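Local coordinates for envelopment polyprotein (Bovine Schmallenberg virus BH80/Germany/2011, PDB 7A56), which probably drives fusion of the viral envelope with the host-cell membrane during entry, as the class II fusion glycoprotein Gc, here in its postfusion form, at residues Ala354-Asp359 and Ser425-Ser430; Lys47-Ile52 and His208-Ser213. All blocks are in the same frame, centred on the assembly; numbering follows the deposited sequence.

Contact 1 (Ala354-Asp359 and Ser425-Ser430); sequences ATVTID and SVCSAS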
loop_
_atom_site.group_PDB
_atom_site.type_symbol
_atom_site.label_atom_id
_atom_site.label_comp_id
_atom_site.label_asym_id
_atom_site.label_seq_id
_atom_site.Cartn_x
_atom_site.Cartn_y
_atom_site.Cartn_z
ATOM N N ALA A 354 -11.678 22.203 21.518
ATOM C CA ALA A 354 -12.712 22.779 20.663
ATOM C C ALA A 354 -14.117 22.546 21.245
ATOM O O ALA A 354 -14.371 21.568 21.942
ATOM C CB ALA A 354 -12.603 22.182 19.250
ATOM N N THR A 355 -15.033 23.469 20.966
ATOM C CA THR A 355 -16.454 23.295 21.292
ATOM C C THR A 355 -17.188 22.806 20.040
ATOM O O THR A 355 -17.426 23.581 19.115
ATOM C CB THR A 355 -17.052 24.598 21.790
ATOM O OG1 THR A 355 -16.323 25.031 22.936
ATOM C CG2 THR A 355 -18.559 24.424 22.179
ATOM N N VAL A 356 -17.521 21.521 20.005
ATOM C CA VAL A 356 -18.205 20.890 18.873
ATOM C C VAL A 356 -19.529 20.339 19.373
ATOM O O VAL A 356 -19.599 19.790 20.478
ATOM C CB VAL A 356 -17.357 19.772 18.233
ATOM C CG1 VAL A 356 -18.095 19.136 17.058
ATOM C CG2 VAL A 356 -16.008 20.311 17.789
ATOM N N THR A 357 -20.591 20.533 18.586
ATOM C CA THR A 357 -21.871 19.891 18.840
ATOM C C THR A 357 -22.315 19.142 17.586
ATOM O O THR A 357 -22.144 19.627 16.460
ATOM C CB THR A 357 -22.974 20.898 19.253
ATOM O OG1 THR A 357 -23.135 21.889 18.223
ATOM C CG2 THR A 357 -22.649 21.589 20.616
ATOM N N ILE A 358 -22.887 17.957 17.782
ATOM C CA ILE A 358 -23.533 17.226 16.688
ATOM C C ILE A 358 -24.997 17.639 16.662
ATOM O O ILE A 358 -25.803 17.158 17.457
ATOM C CB ILE A 358 -23.382 15.721 16.843
ATOM C CG1 ILE A 358 -21.896 15.365 16.836
ATOM C CG2 ILE A 358 -24.218 15.026 15.732
ATOM C CD1 ILE A 358 -21.577 13.949 17.222
ATOM N N ASP A 359 -25.344 18.561 15.760
ATOM C CA ASP A 359 -26.677 19.143 15.793
ATOM C C ASP A 359 -27.708 18.155 15.287
ATOM O O ASP A 359 -28.830 18.104 15.801
ATOM C CB ASP A 359 -26.719 20.430 14.968
ATOM C CG ASP A 359 -25.680 21.444 15.429
ATOM O OD1 ASP A 359 -25.345 21.407 16.623
ATOM O OD2 ASP A 359 -25.201 22.265 14.615
ATOM N N SER A 425 -19.365 9.933 18.191
ATOM C CA SER A 425 -18.794 11.061 18.913
ATOM C C SER A 425 -17.787 11.740 18.003
ATOM O O SER A 425 -17.083 11.074 17.227
ATOM C CB SER A 425 -18.160 10.614 20.259
ATOM O OG SER A 425 -16.879 10.017 20.108
ATOM N N VAL A 426 -17.744 13.072 18.081
ATOM C CA VAL A 426 -16.751 13.884 17.375
ATOM C C VAL A 426 -16.158 14.884 18.380
ATOM O O VAL A 426 -16.884 15.724 18.911
ATOM C CB VAL A 426 -17.392 14.628 16.195
ATOM C CG1 VAL A 426 -16.335 15.445 15.463
ATOM C CG2 VAL A 426 -18.107 13.601 15.243
ATOM N N CYS A 427 -14.852 14.812 18.611
ATOM C CA CYS A 427 -14.220 15.544 19.735
ATOM C C CYS A 427 -15.018 15.148 20.985
ATOM O O CYS A 427 -15.270 13.960 21.228
ATOM C CB CYS A 427 -14.166 17.047 19.429
ATOM S SG CYS A 427 -12.675 17.687 18.506
ATOM N N SER A 428 -15.490 16.075 21.793
ATOM C CA SER A 428 -16.223 15.630 22.969
ATOM C C SER A 428 -17.739 15.521 22.734
ATOM O O SER A 428 -18.466 15.175 23.664
ATOM C CB SER A 428 -15.906 16.553 24.164
ATOM O OG SER A 428 -16.452 17.835 23.941
ATOM N N ALA A 429 -18.230 15.749 21.514
ATOM C CA ALA A 429 -19.671 15.733 21.278
ATOM C C ALA A 429 -20.144 14.318 20.966
ATOM O O ALA A 429 -19.432 13.531 20.350
ATOM C CB ALA A 429 -20.047 16.670 20.127
ATOM N N SER A 430 -21.359 14.000 21.406
ATOM C CA SER A 430 -21.960 12.693 21.166
ATOM C C SER A 430 -23.365 12.846 20.604
ATOM O O SER A 430 -24.072 13.813 20.911
ATOM C CB SER A 430 -22.051 11.893 22.448
ATOM O OG SER A 430 -21.906 10.534 22.146
HETATM O O HOH W 1 -16.346 19.070 21.529
HETATM O O HOH W 2 -13.911 19.029 22.232
HETATM O O HOH W 3 -23.566 17.155 20.268
#

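Contact 2 (Lys47-Ile52 and His208-Ser213); sequences KNLPAI and HESFCS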
loop_
_atom_site.group_PDB
_atom_site.type_symbol
_atom_site.label_atom_id
_atom_site.label_comp_id
_atom_site.label_asym_id
_atom_site.label_seq_id
_atom_site.Cartn_x
_atom_site.Cartn_y
_atom_site.Cartn_z
ATOM N N LYS A 47 -6.434 36.978 4.921
ATOM C CA LYS A 47 -7.202 37.841 5.809
ATOM C C LYS A 47 -8.618 37.277 5.917
ATOM O O LYS A 47 -9.101 36.570 5.026
ATOM C CB LYS A 47 -7.188 39.323 5.314
ATOM C CG LYS A 47 -5.903 40.139 5.832
ATOM C CD LYS A 47 -6.192 41.612 6.175
ATOM C CE LYS A 47 -5.550 42.109 7.496
ATOM N NZ LYS A 47 -4.130 42.600 7.324
ATOM N N ASN A 48 -9.310 37.646 7.004
ATOM C CA ASN A 48 -10.714 37.277 7.203
ATOM C C ASN A 48 -10.913 35.762 7.191
ATOM O O ASN A 48 -11.895 35.256 6.634
ATOM C CB ASN A 48 -11.634 37.930 6.166
ATOM C CG ASN A 48 -13.034 38.096 6.700
ATOM O OD1 ASN A 48 -13.197 38.358 7.891
ATOM N ND2 ASN A 48 -14.045 37.908 5.855
ATOM N N LEU A 49 -9.968 35.031 7.786
ATOM C CA LEU A 49 -10.148 33.595 7.904
ATOM C C LEU A 49 -11.129 33.257 9.032
ATOM O O LEU A 49 -11.324 34.050 9.938
ATOM C CB LEU A 49 -8.809 32.920 8.133
ATOM C CG LEU A 49 -7.795 32.901 6.983
ATOM C CD1 LEU A 49 -6.514 32.100 7.323
ATOM C CD2 LEU A 49 -8.409 32.300 5.706
ATOM N N PRO A 50 -11.787 32.097 8.981
ATOM C CA PRO A 50 -12.564 31.626 10.139
ATOM C C PRO A 50 -11.721 31.512 11.404
ATOM O O PRO A 50 -10.477 31.534 11.377
ATOM C CB PRO A 50 -13.041 30.231 9.718
ATOM C CG PRO A 50 -12.884 30.188 8.247
ATOM C CD PRO A 50 -11.763 31.103 7.894
ATOM N N ALA A 51 -12.436 31.333 12.530
ATOM C CA ALA A 51 -11.798 31.203 13.851
ATOM C C ALA A 51 -10.814 30.043 13.853
ATOM O O ALA A 51 -11.081 28.983 13.270
ATOM C CB ALA A 51 -12.861 30.978 14.940
ATOM N N ILE A 52 -9.637 30.274 14.440
ATOM C CA ILE A 52 -8.600 29.249 14.533
ATOM C C ILE A 52 -8.133 29.307 15.981
ATOM O O ILE A 52 -7.420 30.247 16.381
ATOM C CB ILE A 52 -7.440 29.468 13.538
ATOM C CG1 ILE A 52 -7.907 29.412 12.057
ATOM C CG2 ILE A 52 -6.280 28.445 13.743
ATOM C CD1 ILE A 52 -7.036 30.337 11.199
ATOM N N HIS A 208 -5.917 38.430 13.680
ATOM C CA HIS A 208 -6.528 38.849 12.420
ATOM C C HIS A 208 -5.590 38.909 11.209
ATOM O O HIS A 208 -5.877 39.635 10.243
ATOM C CB HIS A 208 -7.184 40.224 12.576
ATOM C CG HIS A 208 -8.185 40.293 13.688
ATOM N ND1 HIS A 208 -9.404 39.644 13.639
ATOM C CD2 HIS A 208 -8.147 40.939 14.881
ATOM C CE1 HIS A 208 -10.071 39.882 14.755
ATOM N NE2 HIS A 208 -9.334 40.672 15.521
ATOM N N GLU A 209 -4.465 38.190 11.232
ATOM C CA GLU A 209 -3.746 38.017 9.974
ATOM C C GLU A 209 -3.024 36.680 9.979
ATOM O O GLU A 209 -2.437 36.280 10.992
ATOM C CB GLU A 209 -2.758 39.173 9.724
ATOM C CG GLU A 209 -2.378 39.297 8.222
ATOM C CD GLU A 209 -1.837 40.695 7.831
ATOM O OE1 GLU A 209 -1.441 41.454 8.767
ATOM O OE2 GLU A 209 -1.827 41.011 6.582
ATOM N N SER A 210 -3.058 35.988 8.845
ATOM C CA SER A 210 -2.299 34.755 8.706
ATOM C C SER A 210 -1.293 34.869 7.554
ATOM O O SER A 210 -1.481 35.653 6.623
ATOM C CB SER A 210 -3.245 33.537 8.476
ATOM O OG SER A 210 -3.756 33.035 9.712
ATOM N N PHE A 211 -0.191 34.132 7.666
ATOM C CA PHE A 211 0.870 34.109 6.664
ATOM C C PHE A 211 1.166 32.670 6.291
ATOM O O PHE A 211 1.631 31.886 7.125
ATOM C CB PHE A 211 2.119 34.825 7.201
ATOM C CG PHE A 211 1.858 36.268 7.513
ATOM C CD1 PHE A 211 1.952 37.242 6.516
ATOM C CD2 PHE A 211 1.438 36.653 8.784
ATOM C CE1 PHE A 211 1.666 38.561 6.794
ATOM C CE2 PHE A 211 1.176 37.986 9.075
ATOM C CZ PHE A 211 1.270 38.942 8.073
ATOM N N CYS A 212 0.894 32.309 5.036
ATOM C CA CYS A 212 0.790 30.908 4.677
ATOM C C CYS A 212 1.722 30.542 3.536
ATOM O O CYS A 212 2.074 31.382 2.717
ATOM C CB CYS A 212 -0.642 30.550 4.233
ATOM S SG CYS A 212 -1.844 30.934 5.501
ATOM N N SER A 213 2.091 29.276 3.481
ATOM C CA SER A 213 2.865 28.799 2.334
ATOM C C SER A 213 2.724 27.291 2.206
ATOM O O SER A 213 2.605 26.573 3.222
ATOM C CB SER A 213 4.355 29.178 2.526
ATOM O OG SER A 213 5.117 28.636 1.465
HETATM O O HOH W 4 -8.364 39.187 9.241
#

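Contact 1 (Ala354-Asp359 and Ser425-Ser430)
Val356 and Ile358, two residues apart on one edge strand, both point toward the hairpin 425-430 and grip it at two places. In Val356, CG1 lies anti to the backbone N (chi1 -180°), which sets the two methyls to different tasks: CG1 faces CG1 of Val426 at 4.4 Å, while CG2 packs on CB of Cys427 at 4.1 Å. Ile358 carries CG1 beside its own backbone N (chi1 -61°) and then runs out extended, so that its tip, CD1, touches CG2 of Val426 at 4.0 Å and passes over the chain at Ala429 and Ser430. Ala429, with a single methyl, can come close to the strand: its CB lies 3.2 Å from the carbonyl O of Val356 and 4.0 Å from CG1 of Ile358. The hairpin closes through a type II' turn from Val426 to Ala429, and Cys427 in that turn is disulfide-bonded to Cys387.

No direct hydrogen bond crosses; water does the polar work. One water accepts from Val356 N and bonds Ser428 OG at 2.7 Å, and another accepts from Ile358 N at 2.7 Å and reaches Ser430 O weakly. The contact thus joins two sheets, those of strands 356-365 and 422-426, face to face in a sandwich-like arrangement: aliphatic side chains fill its interior, while waters between backbone groups and the Ser428 hydroxyl lie along the margin.

Contact 2 (Lys47-Ile52 and His208-Ser213)
Lys47 and Glu209 make the one charged link between the loop 47-52 and the strand 209-214. NZ of Lys47 lies 2.9 Å from OE2 of Glu209, a salt bridge, and is more distant from the other carboxylate oxygen, OE1, at 3.3 Å, so the ammonium group favours one oxygen of the pair. The two side chains come together by different means. Glu209 reaches out extended beyond CG, whereas Lys47 is bent at each of its later torsions, ending with chi4 at 86°, and this bending turns the ammonium group to the acid. A long flexible lysine suits the place, because its backbone already runs beside the strand and the charge must be brought round to meet the carboxylate.

The second link is polar and runs through water. One water accepts from Asn48 N at 2.9 Å and donates to His208 O at 2.7 Å, bridging the loop to the residue just before the strand.

Packing contact is slight. CD1 of Leu49 sits 3.8 Å from CB of Ser210, with the hydroxyl OG at a similar distance. Serine is small enough to admit the leucine methyl, while its hydroxyl is hydrogen-bonded to Thr205 on the adjoining strand. The Lys47 chain also packs at the strand's start, its CE 3.7 Å from O of His208. Leu49 also touches Arg107, and Ile52 packs on Ile103 and Tyr105, all three on strand 98-134.

Ser210 and Cys212 pair through their backbones with Leu46 and Lys44, which keeps the start of the loop close to strand 209-214. The contact implies a surface attachment that combines a charge pair and a shared water with a little side-chain packing, with no direct hydrogen bond between the two backbones.

Overall arrangement
Contact 2 comes first along the chain, and its second segment ends well before contact 1 opens. Their centres are 24 Å apart, and their nearest atoms are about 9 Å apart without touching. They share no strand: contact 2 ties the loop after strand 44-46 to strand 209-214, whereas contact 1 brings strand 356-365 against the hairpin of strands 422-426 and 429-433, in the C-terminal part of the chain. Yet the two regions adjoin: Ala51 of the loop shares a backbone hydrogen bond with Ile384, and Gln55, a little farther along, touches Ala354 and Cys427. The loop that runs on from 47-52 thus appears to bridge the elongated body and the C-terminal beta module in this postfusion form.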